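Local coordinates for Baccell_00875 (PDB 5NO8), which is a polysaccharide lyase that probably removes L-rhamnose caps from glucuronic acid in complex arabinogalactan proteins, at residues Tyr462-Tyr475 / Leu498-Glu511. Numbering follows the deposited sequence.
Sequences YKVTGDKQFVTDGY and LGLQSLKEAGMKKE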
# COMPACT_ATOMS: atom_id res chain seq x y z
N TYR A 462 -26.96 -4.52 -17.13
CA TYR A 462 -27.93 -5.57 -17.46
C TYR A 462 -28.67 -6.03 -16.22
O TYR A 462 -29.89 -6.18 -16.24
CB TYR A 462 -27.24 -6.77 -18.12
CG TYR A 462 -28.09 -8.02 -18.26
CD1 TYR A 462 -29.26 -8.03 -19.05
CD2 TYR A 462 -27.69 -9.20 -17.65
CE1 TYR A 462 -30.00 -9.20 -19.19
CE2 TYR A 462 -28.43 -10.36 -17.79
CZ TYR A 462 -29.57 -10.36 -18.56
OH TYR A 462 -30.27 -11.55 -18.65
N LYS A 463 -27.94 -6.22 -15.12
CA LYS A 463 -28.55 -6.64 -13.85
C LYS A 463 -29.52 -5.59 -13.31
O LYS A 463 -30.50 -5.94 -12.69
CB LYS A 463 -27.48 -6.98 -12.79
CG LYS A 463 -26.50 -8.08 -13.20
CD LYS A 463 -25.45 -8.35 -12.13
CE LYS A 463 -25.96 -9.28 -11.05
NZ LYS A 463 -24.92 -9.54 -10.03
N VAL A 464 -29.27 -4.31 -13.57
CA VAL A 464 -30.15 -3.22 -13.15
C VAL A 464 -31.44 -3.20 -13.97
O VAL A 464 -32.53 -3.01 -13.42
CB VAL A 464 -29.45 -1.85 -13.28
CG1 VAL A 464 -30.38 -0.68 -13.00
CG2 VAL A 464 -28.23 -1.79 -12.35
N THR A 465 -31.30 -3.37 -15.28
CA THR A 465 -32.36 -3.04 -16.24
C THR A 465 -33.05 -4.23 -16.89
O THR A 465 -34.13 -4.05 -17.43
CB THR A 465 -31.82 -2.18 -17.39
OG1 THR A 465 -30.79 -2.89 -18.08
CG2 THR A 465 -31.28 -0.87 -16.88
N GLY A 466 -32.42 -5.41 -16.89
CA GLY A 466 -32.87 -6.54 -17.70
C GLY A 466 -32.70 -6.35 -19.22
O GLY A 466 -33.13 -7.20 -20.00
N ASP A 467 -32.05 -5.25 -19.64
CA ASP A 467 -31.93 -4.90 -21.05
C ASP A 467 -30.75 -5.63 -21.68
O ASP A 467 -29.57 -5.31 -21.41
CB ASP A 467 -31.76 -3.39 -21.22
CG ASP A 467 -31.76 -2.95 -22.68
OD1 ASP A 467 -31.67 -3.80 -23.58
OD2 ASP A 467 -31.84 -1.74 -22.94
N LYS A 468 -31.05 -6.60 -22.55
CA LYS A 468 -30.02 -7.44 -23.16
C LYS A 468 -28.98 -6.68 -24.00
O LYS A 468 -27.88 -7.20 -24.20
CB LYS A 468 -30.63 -8.59 -23.98
CG LYS A 468 -31.26 -9.67 -23.12
CD LYS A 468 -31.90 -10.75 -23.99
CE LYS A 468 -32.57 -11.79 -23.12
NZ LYS A 468 -33.05 -12.93 -23.94
N GLN A 469 -29.30 -5.48 -24.46
CA GLN A 469 -28.35 -4.66 -25.21
C GLN A 469 -27.09 -4.31 -24.39
O GLN A 469 -26.01 -4.19 -24.94
CB GLN A 469 -29.02 -3.37 -25.73
CG GLN A 469 -28.15 -2.48 -26.63
CD GLN A 469 -27.73 -3.17 -27.93
OE1 GLN A 469 -28.55 -3.81 -28.59
NE2 GLN A 469 -26.44 -3.03 -28.30
N PHE A 470 -27.23 -4.14 -23.08
CA PHE A 470 -26.05 -3.97 -22.21
C PHE A 470 -25.06 -5.14 -22.26
O PHE A 470 -23.85 -4.94 -22.19
CB PHE A 470 -26.50 -3.71 -20.77
CG PHE A 470 -27.00 -2.33 -20.54
CD1 PHE A 470 -26.17 -1.25 -20.68
CD2 PHE A 470 -28.32 -2.11 -20.17
CE1 PHE A 470 -26.61 0.03 -20.48
CE2 PHE A 470 -28.77 -0.82 -19.97
CZ PHE A 470 -27.91 0.25 -20.13
N VAL A 471 -25.57 -6.36 -22.36
CA VAL A 471 -24.75 -7.53 -22.41
C VAL A 471 -24.00 -7.56 -23.76
O VAL A 471 -22.82 -7.92 -23.83
CB VAL A 471 -25.57 -8.81 -22.24
CG1 VAL A 471 -24.69 -10.04 -22.25
CG2 VAL A 471 -26.40 -8.75 -20.95
N THR A 472 -24.72 -7.18 -24.83
CA THR A 472 -24.10 -7.04 -26.15
C THR A 472 -22.97 -6.01 -26.12
O THR A 472 -21.86 -6.29 -26.58
CB THR A 472 -25.16 -6.69 -27.23
OG1 THR A 472 -26.06 -7.79 -27.34
CG2 THR A 472 -24.52 -6.39 -28.59
N ASP A 473 -23.23 -4.84 -25.54
CA ASP A 473 -22.24 -3.78 -25.44
C ASP A 473 -21.04 -4.18 -24.58
O ASP A 473 -19.89 -3.86 -24.93
CB ASP A 473 -22.86 -2.47 -24.91
CG ASP A 473 -23.91 -1.89 -25.87
OD1 ASP A 473 -24.00 -2.35 -27.03
OD2 ASP A 473 -24.66 -0.99 -25.47
N GLY A 474 -21.29 -4.89 -23.48
CA GLY A 474 -20.21 -5.43 -22.66
C GLY A 474 -19.31 -6.38 -23.45
O GLY A 474 -18.08 -6.22 -23.49
N TYR A 475 -19.94 -7.35 -24.10
CA TYR A 475 -19.26 -8.34 -24.93
C TYR A 475 -18.45 -7.70 -26.07
O TYR A 475 -17.29 -8.08 -26.27
CB TYR A 475 -20.29 -9.34 -25.47
CG TYR A 475 -19.79 -10.21 -26.59
CD1 TYR A 475 -18.98 -11.32 -26.32
CD2 TYR A 475 -20.14 -9.96 -27.92
CE1 TYR A 475 -18.53 -12.14 -27.34
CE2 TYR A 475 -19.69 -10.77 -28.95
CZ TYR A 475 -18.89 -11.86 -28.65
OH TYR A 475 -18.42 -12.66 -29.66
N LEU A 498 -18.55 -12.19 -14.26
CA LEU A 498 -19.66 -11.28 -14.52
C LEU A 498 -20.08 -11.35 -16.01
O LEU A 498 -21.25 -11.48 -16.32
CB LEU A 498 -19.26 -9.86 -14.16
CG LEU A 498 -20.25 -8.75 -14.49
CD1 LEU A 498 -21.58 -8.94 -13.77
CD2 LEU A 498 -19.62 -7.42 -14.13
N GLY A 499 -19.11 -11.24 -16.90
CA GLY A 499 -19.38 -11.27 -18.33
C GLY A 499 -20.01 -12.59 -18.78
O GLY A 499 -21.04 -12.59 -19.46
N LEU A 500 -19.40 -13.70 -18.41
CA LEU A 500 -19.95 -15.01 -18.76
C LEU A 500 -21.31 -15.31 -18.13
O LEU A 500 -22.17 -15.91 -18.79
CB LEU A 500 -18.98 -16.14 -18.41
CG LEU A 500 -17.67 -16.16 -19.19
CD1 LEU A 500 -16.85 -17.33 -18.70
CD2 LEU A 500 -17.91 -16.25 -20.69
N GLN A 501 -21.50 -14.94 -16.87
CA GLN A 501 -22.82 -15.07 -16.23
C GLN A 501 -23.87 -14.26 -16.97
O GLN A 501 -24.97 -14.75 -17.19
CB GLN A 501 -22.78 -14.66 -14.75
CG GLN A 501 -24.06 -14.93 -13.96
CD GLN A 501 -24.41 -16.41 -13.82
OE1 GLN A 501 -23.53 -17.28 -13.79
NE2 GLN A 501 -25.70 -16.70 -13.72
N SER A 502 -23.54 -13.04 -17.35
CA SER A 502 -24.48 -12.16 -18.04
C SER A 502 -24.88 -12.74 -19.43
O SER A 502 -26.05 -12.71 -19.81
CB SER A 502 -23.87 -10.77 -18.19
OG SER A 502 -23.60 -10.24 -16.91
N LEU A 503 -23.89 -13.27 -20.15
CA LEU A 503 -24.14 -13.99 -21.41
C LEU A 503 -24.98 -15.26 -21.22
O LEU A 503 -25.88 -15.48 -22.01
CB LEU A 503 -22.82 -14.32 -22.11
CG LEU A 503 -22.10 -13.09 -22.67
CD1 LEU A 503 -20.65 -13.40 -23.02
CD2 LEU A 503 -22.80 -12.50 -23.89
N LYS A 504 -24.70 -16.06 -20.20
CA LYS A 504 -25.52 -17.24 -19.88
C LYS A 504 -26.96 -16.84 -19.58
O LYS A 504 -27.89 -17.40 -20.17
CB LYS A 504 -24.93 -18.08 -18.74
N GLU A 505 -27.14 -15.82 -18.72
CA GLU A 505 -28.48 -15.34 -18.32
C GLU A 505 -29.26 -14.69 -19.45
O GLU A 505 -30.48 -14.81 -19.50
CB GLU A 505 -28.39 -14.33 -17.16
CG GLU A 505 -28.02 -14.96 -15.82
CD GLU A 505 -27.72 -13.95 -14.70
OE1 GLU A 505 -27.62 -12.71 -14.96
OE2 GLU A 505 -27.56 -14.41 -13.55
N ALA A 506 -28.57 -13.99 -20.34
CA ALA A 506 -29.20 -13.38 -21.49
C ALA A 506 -29.47 -14.39 -22.61
O ALA A 506 -30.06 -14.03 -23.62
CB ALA A 506 -28.36 -12.23 -22.02
N GLY A 507 -29.01 -15.64 -22.45
CA GLY A 507 -29.23 -16.69 -23.44
C GLY A 507 -28.37 -16.57 -24.69
O GLY A 507 -28.65 -17.24 -25.68
N MET A 508 -27.32 -15.76 -24.65
CA MET A 508 -26.48 -15.50 -25.83
C MET A 508 -25.38 -16.55 -25.91
O MET A 508 -24.23 -16.31 -25.52
CB MET A 508 -25.90 -14.09 -25.76
CG MET A 508 -26.94 -13.01 -25.89
SD MET A 508 -26.26 -11.42 -25.41
CE MET A 508 -27.58 -10.31 -25.90
N LYS A 509 -25.76 -17.72 -26.42
CA LYS A 509 -24.93 -18.94 -26.41
C LYS A 509 -23.66 -18.83 -27.25
O LYS A 509 -22.61 -19.24 -26.78
CB LYS A 509 -25.75 -20.16 -26.88
CG LYS A 509 -26.72 -20.70 -25.85
CD LYS A 509 -26.12 -21.84 -25.03
CE LYS A 509 -26.15 -23.17 -25.76
NZ LYS A 509 -27.51 -23.81 -25.74
N LYS A 510 -23.78 -18.32 -28.48
CA LYS A 510 -22.62 -18.17 -29.38
C LYS A 510 -21.59 -17.19 -28.81
O LYS A 510 -20.38 -17.42 -28.90
CB LYS A 510 -23.04 -17.70 -30.77
N GLU A 511 -22.09 -16.10 -28.23
CA GLU A 511 -21.22 -15.06 -27.66
C GLU A 511 -20.55 -15.57 -26.38
O GLU A 511 -19.38 -15.27 -26.15
CB GLU A 511 -21.97 -13.76 -27.40
CG GLU A 511 -22.45 -13.05 -28.66
CD GLU A 511 -23.79 -13.55 -29.18
OE1 GLU A 511 -24.30 -14.61 -28.73
OE2 GLU A 511 -24.32 -12.86 -30.06
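K468 lies along A506 and M508, its side chain meeting them from CB to NZ. Its CB lies 4.0 Å from the methyl CE of M508, CG sits at the same distance from A506 CB, and CD and CE draw in on the carbonyl oxygen of A506. The extended chain ends with NZ 3.2 Å from A506 O in a weak hydrogen bond, at the point where G507 closes the helix in a Schellman motif. Deeper in, V471 divides its methyls between partners: CG1 touches L503 CD2 at 3.5 Å and also meets M508 SD, while CG2 rests on A506 CB and, within its own segment, lies over the rim of one face of the Y462 ring. That ring has its hydroxyl end at the E505-A506 backbone, with E505 OE1 near the ring plane at its edge. M508, extended beyond CG, brings CE to 3.3 Å from T472 OG1, the two side chains crossing nearly at right angles. One turn beyond T472, Y475 holds its CG anti to the backbone N (chi1 167°), which places one face of the ring against E511; E511 CB stands 3.8 Å from the ring centroid, 11° off the normal, a CH-pi contact. The phenol OH is hydrogen-bonded to D514, so a leucine here would probably leave D514 without that partner and E511 without the ring face it packs on. The axes of 469-475 and 498-505 approach to 9.9 Å and run roughly antiparallel, at 139°, a helix-hairpin pairing consistent with the mainly helical (alpha/alpha) toroid domain found in many polysaccharide lyases.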